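Long-range contacts in cytidylate kinase-like family protein (Eubacterium ventriosum, PDB 3FDI), which is of unknown function but, as a P-loop protein of the cytidylate kinase-like family, probably binds a nucleotide and may transfer phosphate: residues G12-G16 / M152-R156; L26-Y30 / I192-D197; I32-S36 / E99-V104; D58-M62 / E109-S113; K130-V134 / A145-M149. All blocks are in the same frame, centred on the assembly; numbering follows the deposited sequence.

Interaction 1. Residues G12-G16 / M152-R156. With SO4 (sulfate ion), chain G; SO4 (sulfate ion), chain F.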
# COMPACT_ATOMS: atom_id res chain seq x y z
N GLY B 12 -18.31 -7.09 3.96
CA GLY B 12 -16.97 -7.25 4.48
C GLY B 12 -16.91 -6.66 5.88
O GLY B 12 -17.82 -5.98 6.32
N ARG B 13 -15.81 -6.90 6.58
CA ARG B 13 -15.75 -6.56 7.98
C ARG B 13 -14.35 -6.78 8.60
O ARG B 13 -13.58 -7.69 8.18
CB ARG B 13 -16.79 -7.40 8.77
CG ARG B 13 -16.23 -8.74 9.33
CD ARG B 13 -16.71 -10.07 8.73
NE ARG B 13 -15.99 -10.48 7.56
CZ ARG B 13 -15.67 -11.73 7.19
NH1 ARG B 13 -15.97 -12.79 7.92
NH2 ARG B 13 -15.02 -11.91 6.03
N GLU B 14 -14.05 -5.95 9.60
CA GLU B 14 -12.93 -6.18 10.51
C GLU B 14 -13.40 -7.15 11.57
O GLU B 14 -14.57 -7.10 12.00
CB GLU B 14 -12.53 -4.90 11.23
CG GLU B 14 -12.20 -3.78 10.35
CD GLU B 14 -11.78 -2.54 11.10
OE1 GLU B 14 -12.34 -2.27 12.20
OE2 GLU B 14 -10.91 -1.80 10.58
N PHE B 15 -12.48 -7.98 12.03
CA PHE B 15 -12.76 -8.96 13.05
C PHE B 15 -13.10 -8.25 14.33
O PHE B 15 -12.40 -7.30 14.72
CB PHE B 15 -11.54 -9.80 13.29
CG PHE B 15 -11.78 -10.95 14.23
CD1 PHE B 15 -12.51 -12.07 13.79
CD2 PHE B 15 -11.29 -10.93 15.54
CE1 PHE B 15 -12.73 -13.15 14.64
CE2 PHE B 15 -11.49 -12.03 16.38
CZ PHE B 15 -12.20 -13.13 15.94
N GLY B 16 -14.19 -8.69 14.95
CA GLY B 16 -14.70 -8.04 16.13
C GLY B 16 -15.61 -6.82 15.96
O GLY B 16 -16.02 -6.24 16.96
N MSE B 152 -6.56 -12.05 12.00
CA MSE B 152 -7.70 -12.30 11.18
C MSE B 152 -7.85 -11.24 10.13
O MSE B 152 -8.11 -11.56 8.96
CB MSE B 152 -8.93 -12.30 12.04
CG MSE B 152 -8.98 -13.43 13.04
SE MSE B 152 -9.08 -15.18 12.22
CE MSE B 152 -10.41 -14.89 10.82
N ASP B 153 -7.68 -9.98 10.52
CA ASP B 153 -7.69 -8.89 9.56
C ASP B 153 -6.59 -9.06 8.50
O ASP B 153 -6.88 -8.95 7.31
CB ASP B 153 -7.62 -7.49 10.24
CG ASP B 153 -8.93 -7.11 11.03
OD1 ASP B 153 -10.01 -7.71 10.85
OD2 ASP B 153 -8.86 -6.18 11.82
N LYS B 154 -5.35 -9.37 8.90
CA LYS B 154 -4.32 -9.69 7.90
C LYS B 154 -4.73 -10.87 7.04
O LYS B 154 -4.55 -10.85 5.84
CB LYS B 154 -2.92 -9.89 8.53
CG LYS B 154 -2.26 -8.52 8.86
CD LYS B 154 -0.76 -8.61 9.43
CE LYS B 154 0.32 -8.49 8.31
NZ LYS B 154 1.76 -8.83 8.74
N MSE B 155 -5.37 -11.86 7.64
CA MSE B 155 -5.79 -13.05 6.93
C MSE B 155 -6.81 -12.68 5.82
O MSE B 155 -6.67 -13.10 4.66
CB MSE B 155 -6.39 -14.06 7.89
CG MSE B 155 -5.79 -15.46 7.74
SE MSE B 155 -5.96 -16.50 9.41
CE MSE B 155 -7.90 -16.72 9.15
N ARG B 156 -7.82 -11.90 6.19
CA ARG B 156 -8.88 -11.47 5.26
C ARG B 156 -8.39 -10.53 4.16
O ARG B 156 -8.82 -10.62 3.00
CB ARG B 156 -9.98 -10.76 6.05
CG ARG B 156 -10.91 -11.68 6.62
CD ARG B 156 -11.57 -11.09 7.82
NE ARG B 156 -12.17 -12.21 8.56
CZ ARG B 156 -13.05 -12.09 9.53
NH1 ARG B 156 -13.46 -10.91 9.92
NH2 ARG B 156 -13.53 -13.17 10.07
S SO4 G . -17.30 -9.91 13.48
O1 SO4 G . -18.36 -10.70 12.86
O2 SO4 G . -16.08 -10.68 13.68
O3 SO4 G . -17.08 -8.86 12.46
O4 SO4 G . -17.81 -9.36 14.77
S SO4 F . -14.03 -14.93 4.75
O1 SO4 F . -14.72 -15.27 3.52
O2 SO4 F . -13.62 -13.53 4.57
O3 SO4 F . -14.88 -15.14 5.90
O4 SO4 F . -12.87 -15.85 4.89
O HOH W 1 -10.29 -5.75 13.88

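Interaction 2. Residues L26-Y30 / I192-D197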
# COMPACT_ATOMS: atom_id res chain seq x y z
N LEU B 26 -29.60 -7.94 8.77
CA LEU B 26 -30.05 -7.68 7.40
C LEU B 26 -30.80 -8.90 6.80
O LEU B 26 -31.87 -8.72 6.21
CB LEU B 26 -28.84 -7.33 6.50
CG LEU B 26 -28.15 -5.99 6.78
CD1 LEU B 26 -26.73 -5.85 6.07
CD2 LEU B 26 -29.14 -4.82 6.41
N ALA B 27 -30.24 -10.11 6.93
CA ALA B 27 -30.84 -11.31 6.33
C ALA B 27 -32.25 -11.53 6.89
O ALA B 27 -33.20 -11.82 6.17
CB ALA B 27 -29.94 -12.57 6.58
N GLU B 28 -32.37 -11.34 8.19
CA GLU B 28 -33.66 -11.41 8.86
C GLU B 28 -34.59 -10.30 8.41
O GLU B 28 -35.77 -10.55 8.25
CB GLU B 28 -33.49 -11.36 10.38
CG GLU B 28 -33.06 -12.69 11.01
CD GLU B 28 -32.57 -12.56 12.44
OE1 GLU B 28 -32.73 -11.47 13.05
OE2 GLU B 28 -32.02 -13.54 12.95
N HIS B 29 -34.10 -9.08 8.22
CA HIS B 29 -35.01 -7.99 7.84
C HIS B 29 -35.61 -8.24 6.47
O HIS B 29 -36.80 -8.01 6.26
CB HIS B 29 -34.31 -6.64 7.81
CG HIS B 29 -35.21 -5.52 7.37
ND1 HIS B 29 -35.27 -5.07 6.07
CD2 HIS B 29 -36.08 -4.76 8.07
CE1 HIS B 29 -36.13 -4.07 5.99
NE2 HIS B 29 -36.63 -3.86 7.19
N TYR B 30 -34.79 -8.70 5.54
CA TYR B 30 -35.25 -8.99 4.20
C TYR B 30 -35.69 -10.45 4.02
O TYR B 30 -36.07 -10.84 2.94
CB TYR B 30 -34.16 -8.64 3.20
CG TYR B 30 -33.92 -7.16 3.05
CD1 TYR B 30 -34.87 -6.34 2.45
CD2 TYR B 30 -32.74 -6.58 3.49
CE1 TYR B 30 -34.64 -4.96 2.30
CE2 TYR B 30 -32.50 -5.22 3.35
CZ TYR B 30 -33.45 -4.41 2.76
OH TYR B 30 -33.20 -3.07 2.66
N ILE B 192 -27.94 0.68 6.35
CA ILE B 192 -27.70 -0.13 5.15
C ILE B 192 -29.03 -0.37 4.47
O ILE B 192 -29.13 -0.30 3.23
CB ILE B 192 -26.99 -1.50 5.48
CG1 ILE B 192 -25.55 -1.23 5.93
CG2 ILE B 192 -27.03 -2.46 4.27
CD1 ILE B 192 -24.85 -2.40 6.62
N ILE B 193 -30.07 -0.57 5.27
CA ILE B 193 -31.42 -0.81 4.75
C ILE B 193 -31.96 0.46 4.03
O ILE B 193 -32.62 0.40 2.97
CB ILE B 193 -32.39 -1.18 5.90
CG1 ILE B 193 -32.06 -2.55 6.48
CG2 ILE B 193 -33.85 -1.07 5.43
CD1 ILE B 193 -32.65 -2.72 7.84
N LYS B 194 -31.68 1.61 4.61
CA LYS B 194 -32.04 2.88 3.98
C LYS B 194 -31.31 3.05 2.65
O LYS B 194 -31.92 3.40 1.65
CB LYS B 194 -31.67 4.03 4.93
CG LYS B 194 -31.98 5.47 4.44
CD LYS B 194 -31.76 6.45 5.60
CE LYS B 194 -32.59 7.73 5.54
NZ LYS B 194 -34.06 7.58 5.70
N TYR B 195 -30.01 2.76 2.62
CA TYR B 195 -29.28 2.82 1.36
C TYR B 195 -29.99 1.94 0.31
O TYR B 195 -30.30 2.39 -0.82
CB TYR B 195 -27.82 2.35 1.56
CG TYR B 195 -26.93 2.53 0.36
CD1 TYR B 195 -26.12 3.66 0.23
CD2 TYR B 195 -26.89 1.59 -0.63
CE1 TYR B 195 -25.28 3.83 -0.84
CE2 TYR B 195 -26.04 1.77 -1.74
CZ TYR B 195 -25.24 2.90 -1.82
OH TYR B 195 -24.41 3.10 -2.89
N ILE B 196 -30.26 0.71 0.70
CA ILE B 196 -30.81 -0.31 -0.23
C ILE B 196 -32.18 0.09 -0.75
O ILE B 196 -32.43 0.04 -1.96
CB ILE B 196 -30.92 -1.74 0.45
CG1 ILE B 196 -29.53 -2.28 0.78
CG2 ILE B 196 -31.67 -2.70 -0.42
CD1 ILE B 196 -29.54 -3.42 1.74
N ASP B 197 -33.04 0.52 0.17
CA ASP B 197 -34.42 0.84 -0.16
C ASP B 197 -34.59 2.19 -0.86
O ASP B 197 -35.60 2.46 -1.47
CB ASP B 197 -35.30 0.79 1.10
CG ASP B 197 -35.28 -0.59 1.80
OD1 ASP B 197 -34.93 -1.63 1.20
OD2 ASP B 197 -35.63 -0.62 3.00

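Interaction 3. Residues I32-S36 / E99-V104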
# COMPACT_ATOMS: atom_id res chain seq x y z
N ILE B 32 -34.01 -13.34 3.80
CA ILE B 32 -33.23 -14.06 2.80
C ILE B 32 -32.13 -14.86 3.50
O ILE B 32 -31.85 -14.61 4.65
CB ILE B 32 -32.65 -13.10 1.76
CG1 ILE B 32 -31.95 -11.91 2.45
CG2 ILE B 32 -33.78 -12.62 0.85
CD1 ILE B 32 -31.16 -10.96 1.54
N PRO B 33 -31.50 -15.80 2.80
CA PRO B 33 -30.42 -16.56 3.41
C PRO B 33 -29.17 -15.75 3.70
O PRO B 33 -28.88 -14.76 2.99
CB PRO B 33 -30.07 -17.62 2.36
CG PRO B 33 -31.02 -17.44 1.25
CD PRO B 33 -31.79 -16.23 1.43
N LEU B 34 -28.45 -16.19 4.73
CA LEU B 34 -27.15 -15.64 5.10
C LEU B 34 -26.15 -16.72 4.73
O LEU B 34 -26.19 -17.78 5.33
CB LEU B 34 -27.12 -15.35 6.61
CG LEU B 34 -25.73 -15.03 7.15
CD1 LEU B 34 -25.09 -13.91 6.32
CD2 LEU B 34 -25.79 -14.64 8.60
N TYR B 35 -25.35 -16.50 3.68
CA TYR B 35 -24.23 -17.38 3.31
C TYR B 35 -22.93 -16.85 3.90
O TYR B 35 -22.66 -15.66 3.89
CB TYR B 35 -24.00 -17.49 1.78
CG TYR B 35 -25.19 -18.00 1.03
CD1 TYR B 35 -25.82 -19.16 1.42
CD2 TYR B 35 -25.71 -17.32 -0.04
CE1 TYR B 35 -26.92 -19.60 0.76
CE2 TYR B 35 -26.81 -17.76 -0.72
CZ TYR B 35 -27.41 -18.88 -0.32
OH TYR B 35 -28.51 -19.34 -1.01
N SER B 36 -22.11 -17.79 4.35
CA SER B 36 -20.82 -17.53 4.99
C SER B 36 -19.85 -18.56 4.45
O SER B 36 -20.26 -19.61 3.88
CB SER B 36 -20.94 -17.84 6.48
OG SER B 36 -21.24 -19.25 6.64
N GLU B 99 -31.32 -15.54 -7.12
CA GLU B 99 -31.67 -15.58 -5.72
C GLU B 99 -31.23 -14.32 -4.98
O GLU B 99 -30.23 -13.68 -5.35
CB GLU B 99 -31.01 -16.81 -5.09
CG GLU B 99 -31.38 -17.00 -3.65
CD GLU B 99 -30.79 -18.25 -3.03
OE1 GLU B 99 -29.78 -18.79 -3.55
OE2 GLU B 99 -31.35 -18.68 -2.00
N SER B 100 -31.97 -13.99 -3.93
CA SER B 100 -31.58 -12.96 -3.02
C SER B 100 -30.88 -13.56 -1.81
O SER B 100 -31.30 -14.61 -1.31
CB SER B 100 -32.79 -12.21 -2.57
OG SER B 100 -33.39 -11.56 -3.68
N PHE B 101 -29.82 -12.90 -1.34
CA PHE B 101 -29.05 -13.38 -0.19
C PHE B 101 -28.07 -12.35 0.33
O PHE B 101 -27.81 -11.33 -0.31
CB PHE B 101 -28.28 -14.71 -0.51
CG PHE B 101 -27.32 -14.62 -1.68
CD1 PHE B 101 -25.98 -14.27 -1.50
CD2 PHE B 101 -27.77 -14.86 -2.97
CE1 PHE B 101 -25.10 -14.19 -2.58
CE2 PHE B 101 -26.91 -14.77 -4.07
CZ PHE B 101 -25.57 -14.43 -3.87
N VAL B 102 -27.57 -12.65 1.53
CA VAL B 102 -26.49 -11.93 2.16
C VAL B 102 -25.29 -12.87 2.11
O VAL B 102 -25.40 -14.07 2.37
CB VAL B 102 -26.81 -11.60 3.64
CG1 VAL B 102 -25.63 -10.90 4.27
CG2 VAL B 102 -28.09 -10.74 3.77
N ILE B 103 -24.14 -12.32 1.74
CA ILE B 103 -22.92 -13.08 1.72
C ILE B 103 -21.84 -12.28 2.44
O ILE B 103 -21.63 -11.10 2.16
CB ILE B 103 -22.55 -13.52 0.26
CG1 ILE B 103 -21.23 -14.32 0.21
CG2 ILE B 103 -22.47 -12.35 -0.67
CD1 ILE B 103 -21.25 -15.60 0.92
N VAL B 104 -21.20 -12.91 3.40
CA VAL B 104 -20.11 -12.31 4.14
C VAL B 104 -18.82 -12.77 3.50
O VAL B 104 -18.62 -13.97 3.29
CB VAL B 104 -20.15 -12.77 5.60
CG1 VAL B 104 -18.90 -12.29 6.34
CG2 VAL B 104 -21.45 -12.25 6.29

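Interaction 4. Residues D58-M62 / E109-S113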
# COMPACT_ATOMS: atom_id res chain seq x y z
N ASP B 58 -15.02 -13.46 -17.61
CA ASP B 58 -14.14 -12.30 -17.36
C ASP B 58 -14.29 -11.68 -15.96
O ASP B 58 -14.07 -10.47 -15.75
CB ASP B 58 -14.30 -11.29 -18.48
CG ASP B 58 -13.93 -11.87 -19.82
OD1 ASP B 58 -13.25 -12.93 -19.85
OD2 ASP B 58 -14.32 -11.27 -20.85
N GLU B 59 -14.64 -12.54 -15.00
CA GLU B 59 -14.67 -12.18 -13.60
C GLU B 59 -13.24 -12.39 -13.06
O GLU B 59 -12.70 -13.52 -13.08
CB GLU B 59 -15.74 -13.02 -12.88
CG GLU B 59 -17.17 -12.59 -13.33
CD GLU B 59 -18.29 -13.52 -12.86
OE1 GLU B 59 -18.20 -14.06 -11.74
OE2 GLU B 59 -19.29 -13.67 -13.63
N LYS B 60 -12.64 -11.28 -12.62
CA LYS B 60 -11.20 -11.20 -12.28
C LYS B 60 -10.68 -12.29 -11.30
O LYS B 60 -9.62 -12.86 -11.53
CB LYS B 60 -10.86 -9.77 -11.75
CG LYS B 60 -11.04 -8.63 -12.82
CD LYS B 60 -10.32 -7.30 -12.43
CE LYS B 60 -9.84 -6.47 -13.68
NZ LYS B 60 -10.92 -5.84 -14.51
N PRO B 61 -11.42 -12.58 -10.22
CA PRO B 61 -10.92 -13.56 -9.24
C PRO B 61 -10.83 -14.95 -9.82
O PRO B 61 -9.95 -15.74 -9.45
CB PRO B 61 -11.98 -13.53 -8.11
CG PRO B 61 -12.75 -12.30 -8.28
CD PRO B 61 -12.65 -11.91 -9.75
N MSE B 62 -11.74 -15.26 -10.74
CA MSE B 62 -11.76 -16.56 -11.36
C MSE B 62 -10.66 -16.71 -12.40
O MSE B 62 -9.94 -17.71 -12.37
CB MSE B 62 -13.13 -16.85 -11.97
CG MSE B 62 -14.23 -17.09 -10.92
SE MSE B 62 -15.79 -17.84 -11.87
CE MSE B 62 -14.81 -18.77 -13.24
N GLU B 109 -18.23 -8.90 -3.28
CA GLU B 109 -18.46 -7.63 -3.96
C GLU B 109 -17.72 -7.60 -5.31
O GLU B 109 -18.22 -7.00 -6.26
CB GLU B 109 -18.08 -6.41 -3.10
CG GLU B 109 -16.63 -5.95 -3.14
CD GLU B 109 -15.63 -6.97 -2.66
OE1 GLU B 109 -15.96 -8.03 -1.97
OE2 GLU B 109 -14.44 -6.75 -3.02
N GLU B 110 -16.58 -8.28 -5.39
CA GLU B 110 -15.83 -8.37 -6.65
C GLU B 110 -16.49 -9.31 -7.64
O GLU B 110 -16.68 -8.94 -8.82
CB GLU B 110 -14.39 -8.78 -6.41
CG GLU B 110 -13.53 -8.88 -7.65
CD GLU B 110 -13.34 -7.55 -8.42
OE1 GLU B 110 -13.51 -6.45 -7.83
OE2 GLU B 110 -13.01 -7.63 -9.63
N ILE B 111 -16.82 -10.53 -7.18
CA ILE B 111 -17.53 -11.53 -7.99
C ILE B 111 -18.86 -11.02 -8.63
O ILE B 111 -19.16 -11.35 -9.79
CB ILE B 111 -17.87 -12.77 -7.17
CG1 ILE B 111 -16.60 -13.50 -6.74
CG2 ILE B 111 -18.81 -13.73 -7.96
CD1 ILE B 111 -16.91 -14.65 -5.88
N LEU B 112 -19.61 -10.22 -7.88
CA LEU B 112 -20.92 -9.77 -8.26
C LEU B 112 -20.93 -8.31 -8.68
O LEU B 112 -21.96 -7.64 -8.67
CB LEU B 112 -21.86 -10.01 -7.10
CG LEU B 112 -22.06 -11.47 -6.72
CD1 LEU B 112 -22.97 -11.57 -5.54
CD2 LEU B 112 -22.58 -12.33 -7.93
N SER B 113 -19.74 -7.82 -8.99
CA SER B 113 -19.52 -6.57 -9.71
C SER B 113 -20.55 -6.19 -10.77
O SER B 113 -21.11 -5.11 -10.77
CB SER B 113 -18.19 -6.67 -10.46
OG SER B 113 -17.16 -6.23 -9.65

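Interaction 5. Residues K130-V134 / A145-M149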
# COMPACT_ATOMS: atom_id res chain seq x y z
N LYS B 130 -14.44 -3.24 19.56
CA LYS B 130 -14.02 -4.55 19.04
C LYS B 130 -13.35 -5.45 20.09
O LYS B 130 -13.68 -6.63 20.20
CB LYS B 130 -13.05 -4.42 17.83
CG LYS B 130 -13.61 -3.74 16.60
CD LYS B 130 -12.71 -3.84 15.38
CE LYS B 130 -11.56 -2.86 15.41
NZ LYS B 130 -10.77 -2.81 14.10
N THR B 131 -12.41 -4.91 20.85
CA THR B 131 -11.70 -5.74 21.81
C THR B 131 -12.67 -6.24 22.85
O THR B 131 -12.57 -7.37 23.34
CB THR B 131 -10.45 -5.08 22.49
OG1 THR B 131 -10.77 -4.62 23.82
CG2 THR B 131 -9.85 -3.98 21.68
N LYS B 132 -13.64 -5.40 23.19
CA LYS B 132 -14.60 -5.81 24.20
C LYS B 132 -15.41 -6.95 23.58
O LYS B 132 -15.52 -8.02 24.17
CB LYS B 132 -15.48 -4.64 24.69
CG LYS B 132 -15.17 -4.16 26.15
CD LYS B 132 -15.56 -2.69 26.42
CE LYS B 132 -14.78 -1.72 25.51
NZ LYS B 132 -14.96 -0.29 25.88
N ARG B 133 -15.89 -6.76 22.35
CA ARG B 133 -16.75 -7.79 21.75
C ARG B 133 -16.02 -9.12 21.60
O ARG B 133 -16.60 -10.16 21.88
CB ARG B 133 -17.37 -7.35 20.40
CG ARG B 133 -17.89 -8.53 19.53
CD ARG B 133 -18.87 -8.12 18.45
NE ARG B 133 -18.94 -6.68 18.29
CZ ARG B 133 -20.00 -5.92 18.54
NH1 ARG B 133 -19.89 -4.61 18.38
NH2 ARG B 133 -21.17 -6.46 18.92
N VAL B 134 -14.75 -9.06 21.19
CA VAL B 134 -13.91 -10.26 20.99
C VAL B 134 -13.59 -11.03 22.32
O VAL B 134 -13.71 -12.26 22.37
CB VAL B 134 -12.59 -9.90 20.25
CG1 VAL B 134 -11.63 -11.08 20.21
CG2 VAL B 134 -12.88 -9.39 18.79
N ALA B 145 -7.12 -10.85 22.48
CA ALA B 145 -8.13 -10.24 21.66
C ALA B 145 -7.47 -9.43 20.59
O ALA B 145 -7.76 -9.59 19.41
CB ALA B 145 -9.03 -9.36 22.49
N LEU B 146 -6.54 -8.57 20.99
CA LEU B 146 -5.94 -7.68 19.99
C LEU B 146 -5.04 -8.37 18.97
O LEU B 146 -4.96 -7.95 17.82
CB LEU B 146 -5.27 -6.44 20.62
CG LEU B 146 -6.24 -5.24 20.65
CD1 LEU B 146 -6.78 -5.04 22.06
CD2 LEU B 146 -5.64 -3.94 20.10
N ASN B 147 -4.38 -9.43 19.39
CA ASN B 147 -3.60 -10.27 18.50
C ASN B 147 -4.49 -11.00 17.55
O ASN B 147 -4.23 -11.01 16.38
CB ASN B 147 -2.78 -11.28 19.30
CG ASN B 147 -1.58 -10.65 19.95
OD1 ASN B 147 -1.17 -9.56 19.58
ND2 ASN B 147 -1.00 -11.34 20.91
N MSE B 148 -5.56 -11.61 18.04
CA MSE B 148 -6.53 -12.21 17.14
C MSE B 148 -7.05 -11.23 16.10
O MSE B 148 -7.19 -11.57 14.93
CB MSE B 148 -7.70 -12.74 17.94
CG MSE B 148 -7.50 -14.14 18.35
SE MSE B 148 -9.00 -14.54 19.46
CE MSE B 148 -8.28 -13.75 21.08
N MSE B 149 -7.34 -10.01 16.52
CA MSE B 149 -7.94 -9.05 15.61
C MSE B 149 -6.95 -8.78 14.47
O MSE B 149 -7.31 -8.88 13.32
CB MSE B 149 -8.31 -7.74 16.34
CG MSE B 149 -9.59 -7.85 17.20
SE MSE B 149 -9.61 -6.52 18.60
CE MSE B 149 -9.24 -5.02 17.49

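Interaction 1. Residues G12-G16 / M152-R156
Arg13 and Arg156 lay their guanidinium groups face on face beside the P-loop, the phosphate-gripping turn that follows strand 8-13, with helix 142-163 delivering the second arginine. The planes are 14° apart and the centres 3.5 Å, yet the side chains cross at about a right angle: Arg13 is bent at its second and third torsions, whereas Arg156 runs extended from CG to NE. The chain F sulfate, like its chain G counterpart probably from the crystallisation liquor, sits at the edge of the Arg13 group, in its plane, where Arg13 NH2 donates to sulfate O2 over 2.6 Å; Arg106 also holds it. This anion probably offsets the two positive charges. A leucine in place of Arg13 would probably leave the Arg156 guanidinium without its stacking partner and the sulfate short of donors. The chain G sulfate occupies the loop, bound by Gly16 N at 3.0 Å from its O2 and by the backbone N of Gly18, Gly19 and His20, much as P-loop kinases hold a nucleotide phosphate. Phe15, its CG anti to the backbone N (chi1 -174°), offers a ring face to selenomethionine Met152, whose CG stands 3.9 Å from the centroid, with SE farther out in a Met-aromatic contact. Phe15 N points almost straight (173°) at the syn lone pair of Asp153 OD1, 2.8 Å away, and a water joins Asp153 OD2 to Phe15 O.

Interaction 2. Residues L26-Y30 / I192-D197
The hydroxyl of Tyr30 donates to Asp197 OD1 across 2.7 Å, reaching the oxygen from above the carboxylate, 43° out of its plane, while OD1 itself lies at the edge of the tyrosine ring. The carboxylate is turned almost perpendicular to the ring. The same hydroxyl is hemmed in by carbon: Ile196 CB is 3.4 Å from Tyr30 OH, and CG2 of Ile193 comes almost as near. Behind the tip, Tyr30 CE2 rests against Ile196 CD1. The residues belong to helices 19-30 and 185-197, whose local axes pass 11.8 Å apart at 48° as both cover one face of the central parallel sheet of a P-loop alpha/beta fold; Leu26, Tyr30 and Ile196 all reach Ile9 of strand 8-13. His29 also turns toward helix 185-197. A chi1 of 178° extends it away from its own backbone N, and the imidazole lies against Ile193, whose CD1 stands over the middle of one ring face, 3.9 Å from the centroid, in a CH-pi contact. ND1 of His29 lies over the centre of a Tyr30 ring face and, buried here, has no polar partner in the model. Deeper down, Leu26 CD2 wedges between Ile193 CG1, at 3.7 Å, and Ile192 CG2.

Interaction 3. Residues I32-S36 / E99-V104
Tyr35 can be followed outward along the 99-104 segment, which it spans from Ile103 back to Glu99. Its CB starts against Ile103 CD1, 3.4 Å away. The first torsion (chi1 -59°) sets the ring beside its own backbone N, leaning toward the start of the neighbouring strand. CD2 comes next to Phe101 CD1, and Tyr35 CE2 approaches Phe101 CG to 3.3 Å; the two rings are inclined at 54°, an oblique pairing, and Phe89 adds an edge-to-face partner for the tyrosine. At the tip, Tyr35 OH lies 2.9 Å from Glu99 OE1 and 3.1 Å from OE2, a weak polar contact. The extended glutamate also brings OE2 beside Pro33 CG. On the sheet face of Leu34 and Val102, Leu34 CD1 meets Val102 CG1, while Ile32 sends CD1 over the backbone of Phe101. Backbone bonds fix the register: Val102 N to Pro33 O, Tyr35 N to Val102 O at 2.8 Å, and Val104 N to Tyr35 O. Strand 34-35 is thereby joined in parallel to strand 101-104 as an outermost strand within the chain, completing the 2-3-1-4-5 strand order characteristic of the nucleotide kinases among P-loop proteins.

Interaction 4. Residues D58-M62 / E109-S113
Pro61 and Glu110 meet where the first turn of helix 60-66 comes against the far end of helix 108-111. The first of these helices belongs to the excursion between strands 34-35 and 101-104, which in nucleoside monophosphate kinases carries the nucleotide-acceptor region and may do so here. The conformation of Glu110 decides the contact. Its CG stands anti to the backbone N (chi1 -179°), which carries the methylene across to the proline ring, 3.6 Å from Pro61 CG; a bend at the next torsion (chi2 63°) then folds the carboxylate aside. There OE2 of Glu110 lies 3.7 Å from Lys60 CB, with CG and CD of the lysine almost as near. The charged ends do not meet: beyond CD the lysine chain leads away, and NZ is 5.6 Å from Glu110 OE2. Shortened to an alanine, Glu110 would lose CG and its carboxylate, which would probably leave a gap beside the Pro61 ring and the Lys60 methylenes without that neighbour. Glu59, at the N-cap position and extended beyond CG, lays OE1 3.8 Å from Ile111 CG2 and 3.5 Å from Ile111 O, two acceptors with no bond between them. Phe87 of helix 81-95 packs on both Pro61 and Ile111. At the close of helix 108-111, Glu110 O receives both Ser113 OG, at 2.9 Å, and Ser113 N from the same face of its plane.

Interaction 5. Residues K130-V134 / A145-M149
Met149 sets its CG opposite the carbonyl carbon (chi1 -76°) and stays roughly extended at chi2, which carries SE to Thr131; a bend at chi3 (51°) then turns only the terminal methyl onto Lys130. Helices 127-138 and 142-163, consecutive in the chain, here pack crosswise, their local axes 9.5 Å apart and 103° from each other; the pair probably corresponds to the lid region of nucleoside monophosphate kinases. The selenium of selenomethionine Met149 lies 3.9 Å from Thr131 CA, close over the backbone, while nearer the root of the side chain CG touches Val134 CG2. The other valine branch takes a different partner: CG1, anti to the backbone N, reaches Ala145, whose CB is 3.9 Å from Val134 CG1. The small alanine is consistent with the close approach here, the CA atoms of Thr131 and Ala145 being 5.7 Å apart. Thr131 CG2 and Leu146 CD1 appear tighter than a normal contact, but both residues lie off the usual rotamers and the exact placing of these methyls is doubtful. No polar bond crosses this interface. The amino group of Lys130 goes instead to Glu14 in a salt bridge, and Lys130 CE lies 3.8 Å from Met149 CE, the terminal methyl.

In the fold
Interactions 1 to 3 lie on the parallel sheet of the P-loop fold, whereas 4 and 5 join helices at its periphery. Interactions 1 and 5 share helix 142-163, with centres 11 Å apart, and the Glu14-Lys130 salt bridge binds the P-loop to the crossed helices. Interaction 3 touches interaction 1 through Arg13 and Val104. Interaction 2 lies about 12 Å from interaction 3 between centres; strand 34-35 follows helix 19-30 in the chain. Helix 108-111 of interaction 4 follows strand 101-104, and the segments of interactions 3 and 4 alternate along the chain. Interactions 3, 4 and 5 are nested within the loop closed by interaction 1, while interaction 2 brings the C-terminal helix back to the first.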